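Local coordinates for protein putative phosphatase (Bacteroides thetaiotaomicron, PDB 3KYA) that is a putative phosphatase of unconfirmed activity that binds zinc ions and joins an IPT/TIG domain to a propeller-like ring of small antiparallel beta sheets, at residues G269-L274 with W311-F316. Sequence-based numbering, arbitrary orientation.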
ATOM      1  N   GLY A 269      -5.822 -34.635  -5.194  1.00 16.53           N
ATOM      2  CA  GLY A 269      -5.791 -33.247  -5.656  1.00 16.39           C
ATOM      3  C   GLY A 269      -5.740 -33.147  -7.175  1.00 16.12           C
ATOM      4  O   GLY A 269      -5.124 -32.234  -7.724  1.00 16.46           O
ATOM      5  N   GLN A 270      -6.369 -34.104  -7.852  1.00 15.85           N
ATOM      6  CA  GLN A 270      -6.442 -34.107  -9.312  1.00 15.80           C
ATOM      7  C   GLN A 270      -7.229 -32.916  -9.854  1.00 15.86           C
ATOM      8  O   GLN A 270      -8.168 -32.461  -9.215  1.00 15.96           O
ATOM      9  CB  GLN A 270      -7.177 -35.347  -9.844  1.00 15.85           C
ATOM     10  CG  GLN A 270      -6.607 -36.734  -9.559  1.00 15.69           C
ATOM     11  CD  GLN A 270      -7.098 -37.396  -8.279  1.00 14.78           C
ATOM     12  OE1 GLN A 270      -7.351 -36.747  -7.274  1.00 15.24           O
ATOM     13  NE2 GLN A 270      -7.166 -38.721  -8.303  1.00 15.54           N
ATOM     14  N   VAL A 271      -6.849 -32.441 -11.036  1.00 15.79           N
ATOM     15  CA  VAL A 271      -7.620 -31.451 -11.778  1.00 15.46           C
ATOM     16  C   VAL A 271      -7.977 -32.094 -13.116  1.00 15.52           C
ATOM     17  O   VAL A 271      -7.086 -32.527 -13.856  1.00 15.70           O
ATOM     18  CB  VAL A 271      -6.888 -30.104 -11.976  1.00 15.39           C
ATOM     19  CG1 VAL A 271      -7.654 -29.211 -12.954  1.00 14.73           C
ATOM     20  CG2 VAL A 271      -6.709 -29.393 -10.631  1.00 14.34           C
ATOM     21  N   PHE A 272      -9.283 -32.187 -13.393  1.00 15.32           N
ATOM     22  CA  PHE A 272      -9.809 -32.774 -14.622  1.00 15.33           C
ATOM     23  C   PHE A 272     -10.390 -31.695 -15.529  1.00 15.32           C
ATOM     24  O   PHE A 272     -10.953 -30.715 -15.041  1.00 15.07           O
ATOM     25  CB  PHE A 272     -10.923 -33.789 -14.329  1.00 15.63           C
ATOM     26  CG  PHE A 272     -10.497 -34.950 -13.484  1.00 15.61           C
ATOM     27  CD1 PHE A 272      -9.752 -35.981 -14.030  1.00 16.44           C
ATOM     28  CD2 PHE A 272     -10.885 -35.037 -12.157  1.00 15.18           C
ATOM     29  CE1 PHE A 272      -9.366 -37.062 -13.251  1.00 16.50           C
ATOM     30  CE2 PHE A 272     -10.504 -36.118 -11.373  1.00 16.86           C
ATOM     31  CZ  PHE A 272      -9.742 -37.127 -11.923  1.00 16.13           C
ATOM     32  N   ARG A 273     -10.266 -31.902 -16.841  1.00 15.42           N
ATOM     33  CA  ARG A 273     -10.761 -30.981 -17.868  1.00 15.05           C
ATOM     34  C   ARG A 273     -11.757 -31.684 -18.784  1.00 15.58           C
ATOM     35  O   ARG A 273     -11.416 -32.692 -19.416  1.00 15.80           O
ATOM     36  CB  ARG A 273      -9.595 -30.490 -18.726  1.00 15.25           C
ATOM     37  CG  ARG A 273      -9.937 -29.449 -19.797  1.00 15.34           C
ATOM     38  CD  ARG A 273      -8.748 -29.218 -20.716  1.00 15.01           C
ATOM     39  NE  ARG A 273      -8.931 -28.132 -21.683  1.00 15.25           N
ATOM     40  CZ  ARG A 273      -9.648 -28.206 -22.801  1.00 16.36           C
ATOM     41  NH1 ARG A 273     -10.316 -29.312 -23.111  1.00 17.18           N
ATOM     42  NH2 ARG A 273      -9.720 -27.155 -23.610  1.00 15.24           N
ATOM     43  N   LEU A 274     -12.969 -31.139 -18.876  1.00 14.89           N
ATOM     44  CA  LEU A 274     -14.007 -31.656 -19.760  1.00 15.29           C
ATOM     45  C   LEU A 274     -14.453 -30.593 -20.764  1.00 15.53           C
ATOM     46  O   LEU A 274     -14.775 -29.454 -20.387  1.00 15.80           O
ATOM     47  CB  LEU A 274     -15.228 -32.120 -18.959  1.00 14.82           C
ATOM     48  CG  LEU A 274     -16.442 -32.565 -19.783  1.00 14.73           C
ATOM     49  CD1 LEU A 274     -16.088 -33.761 -20.695  1.00 15.01           C
ATOM     50  CD2 LEU A 274     -17.603 -32.898 -18.865  1.00 15.13           C
ATOM     51  N   TRP A 311      -6.310 -33.046  -0.633  1.00 15.26           N
ATOM     52  CA  TRP A 311      -6.159 -31.619  -0.869  1.00 14.90           C
ATOM     53  C   TRP A 311      -7.521 -31.066  -1.291  1.00 14.88           C
ATOM     54  O   TRP A 311      -8.021 -31.396  -2.369  1.00 14.68           O
ATOM     55  CB  TRP A 311      -5.109 -31.395  -1.962  1.00 15.17           C
ATOM     56  CG  TRP A 311      -3.996 -30.451  -1.535  1.00 15.88           C
ATOM     57  CD1 TRP A 311      -3.685 -29.221  -2.061  1.00 16.51           C
ATOM     58  CD2 TRP A 311      -3.061 -30.674  -0.469  1.00 17.03           C
ATOM     59  NE1 TRP A 311      -2.602 -28.685  -1.393  1.00 17.41           N
ATOM     60  CE2 TRP A 311      -2.218 -29.548  -0.403  1.00 16.38           C
ATOM     61  CE3 TRP A 311      -2.869 -31.719   0.450  1.00 17.71           C
ATOM     62  CZ2 TRP A 311      -1.184 -29.443   0.533  1.00 17.35           C
ATOM     63  CZ3 TRP A 311      -1.840 -31.614   1.382  1.00 18.45           C
ATOM     64  CH2 TRP A 311      -1.011 -30.488   1.412  1.00 18.14           C
ATOM     65  N   GLU A 312      -8.130 -30.268  -0.419  1.00 14.50           N
ATOM     66  CA  GLU A 312      -9.458 -29.705  -0.669  1.00 15.02           C
ATOM     67  C   GLU A 312      -9.326 -28.327  -1.288  1.00 14.90           C
ATOM     68  O   GLU A 312      -8.816 -27.410  -0.633  1.00 15.22           O
ATOM     69  CB  GLU A 312     -10.227 -29.605   0.642  1.00 14.99           C
ATOM     70  CG  GLU A 312     -11.688 -29.205   0.458  1.00 15.58           C
ATOM     71  CD  GLU A 312     -12.413 -28.963   1.759  1.00 16.75           C
ATOM     72  OE1 GLU A 312     -11.802 -29.059   2.843  1.00 19.57           O
ATOM     73  OE2 GLU A 312     -13.622 -28.675   1.699  1.00 15.75           O
ATOM     74  N   PHE A 313      -9.812 -28.146  -2.517  1.00 14.57           N
ATOM     75  CA  PHE A 313      -9.644 -26.841  -3.174  1.00 14.30           C
ATOM     76  C   PHE A 313     -10.639 -26.511  -4.266  1.00 14.08           C
ATOM     77  O   PHE A 313     -11.257 -27.398  -4.851  1.00 13.31           O
ATOM     78  CB  PHE A 313      -8.218 -26.713  -3.766  1.00 14.27           C
ATOM     79  CG  PHE A 313      -7.931 -27.639  -4.926  1.00 14.79           C
ATOM     80  CD1 PHE A 313      -7.455 -28.933  -4.709  1.00 15.94           C
ATOM     81  CD2 PHE A 313      -8.100 -27.211  -6.237  1.00 14.32           C
ATOM     82  CE1 PHE A 313      -7.177 -29.784  -5.778  1.00 15.59           C
ATOM     83  CE2 PHE A 313      -7.823 -28.063  -7.317  1.00 15.82           C
ATOM     84  CZ  PHE A 313      -7.368 -29.351  -7.081  1.00 14.76           C
ATOM     85  N   GLN A 314     -10.753 -25.208  -4.530  1.00 14.03           N
ATOM     86  CA  GLN A 314     -11.572 -24.682  -5.609  1.00 14.12           C
ATOM     87  C   GLN A 314     -10.711 -23.855  -6.567  1.00 13.82           C
ATOM     88  O   GLN A 314      -9.597 -23.429  -6.222  1.00 12.47           O
ATOM     89  CB  GLN A 314     -12.757 -23.868  -5.073  1.00 14.85           C
ATOM     90  CG  GLN A 314     -13.706 -24.736  -4.292  1.00 15.01           C
ATOM     91  CD  GLN A 314     -15.010 -24.058  -3.970  1.00 17.34           C
ATOM     92  OE1 GLN A 314     -15.059 -22.857  -3.670  1.00 15.96           O
ATOM     93  NE2 GLN A 314     -16.091 -24.831  -4.029  1.00 18.77           N
ATOM     94  N   ILE A 315     -11.237 -23.666  -7.777  1.00 13.39           N
ATOM     95  CA  ILE A 315     -10.541 -23.000  -8.871  1.00 13.31           C
ATOM     96  C   ILE A 315     -11.234 -21.682  -9.208  1.00 13.45           C
ATOM     97  O   ILE A 315     -12.446 -21.663  -9.505  1.00 13.59           O
ATOM     98  CB  ILE A 315     -10.525 -23.908 -10.120  1.00 13.59           C
ATOM     99  CG1 ILE A 315      -9.922 -25.283  -9.781  1.00 14.72           C
ATOM    100  CG2 ILE A 315      -9.768 -23.259 -11.273  1.00 13.17           C
ATOM    101  CD1 ILE A 315     -10.084 -26.316 -10.908  1.00 16.00           C
ATOM    102  N   PHE A 316     -10.465 -20.598  -9.167  1.00 12.75           N
ATOM    103  CA  PHE A 316     -10.960 -19.246  -9.462  1.00 12.84           C
ATOM    104  C   PHE A 316     -10.171 -18.702 -10.640  1.00 12.77           C
ATOM    105  O   PHE A 316      -8.955 -18.454 -10.535  1.00 12.76           O
ATOM    106  CB  PHE A 316     -10.833 -18.338  -8.226  1.00 12.96           C
ATOM    107  CG  PHE A 316     -11.415 -18.948  -6.986  1.00 12.14           C
ATOM    108  CD1 PHE A 316     -12.789 -18.990  -6.793  1.00 12.97           C
ATOM    109  CD2 PHE A 316     -10.588 -19.498  -6.012  1.00 13.29           C
ATOM    110  CE1 PHE A 316     -13.327 -19.584  -5.676  1.00 12.09           C
ATOM    111  CE2 PHE A 316     -11.128 -20.078  -4.872  1.00 13.92           C
ATOM    112  CZ  PHE A 316     -12.501 -20.123  -4.702  1.00 12.77           C
TER
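An apolar blade-to-blade contact sets Phe313 against Gly269 and Val271, with Ile315 beside Val271, between successive four-stranded antiparallel sheets of the propeller-like part of the chain. Strand 270-274 is the third strand of one blade, between 261-265 and 300-305; strand 313-317 is the first, an outermost strand of the next sheet. The axes of 270-274 and 313-316, 10.0 Å apart at closest approach, cross at -44°, and no hydrogen bond links the segments. Phe313 gives the largest single share of the buried surface. With CG set between its backbone N and carbonyl carbon (chi1 68°), its ring points edge-on at strand 270-274, and CZ lies 3.6 Å from Val271 CG2, which is in the ring plane. Along the same edge CE1 of Phe313 comes 3.7 Å from Gly269 CA. Gly269, at positive phi, passes Trp311 closely, its CA 4.2 Å from Trp311 CB. The other branch of Val271, CG1, reaches Ile315 CD1 at 4.3 Å. Phe304, Asn264 and Tyr262 of the first sheet and Phe326 of the second pack around these side chains. An alanine in place of Phe313 would probably open a gap beside Gly269 and deprive Val271 CG2 of its aromatic neighbour across the blades. The contact thus rests on buried van der Waals packing, not polar pairing.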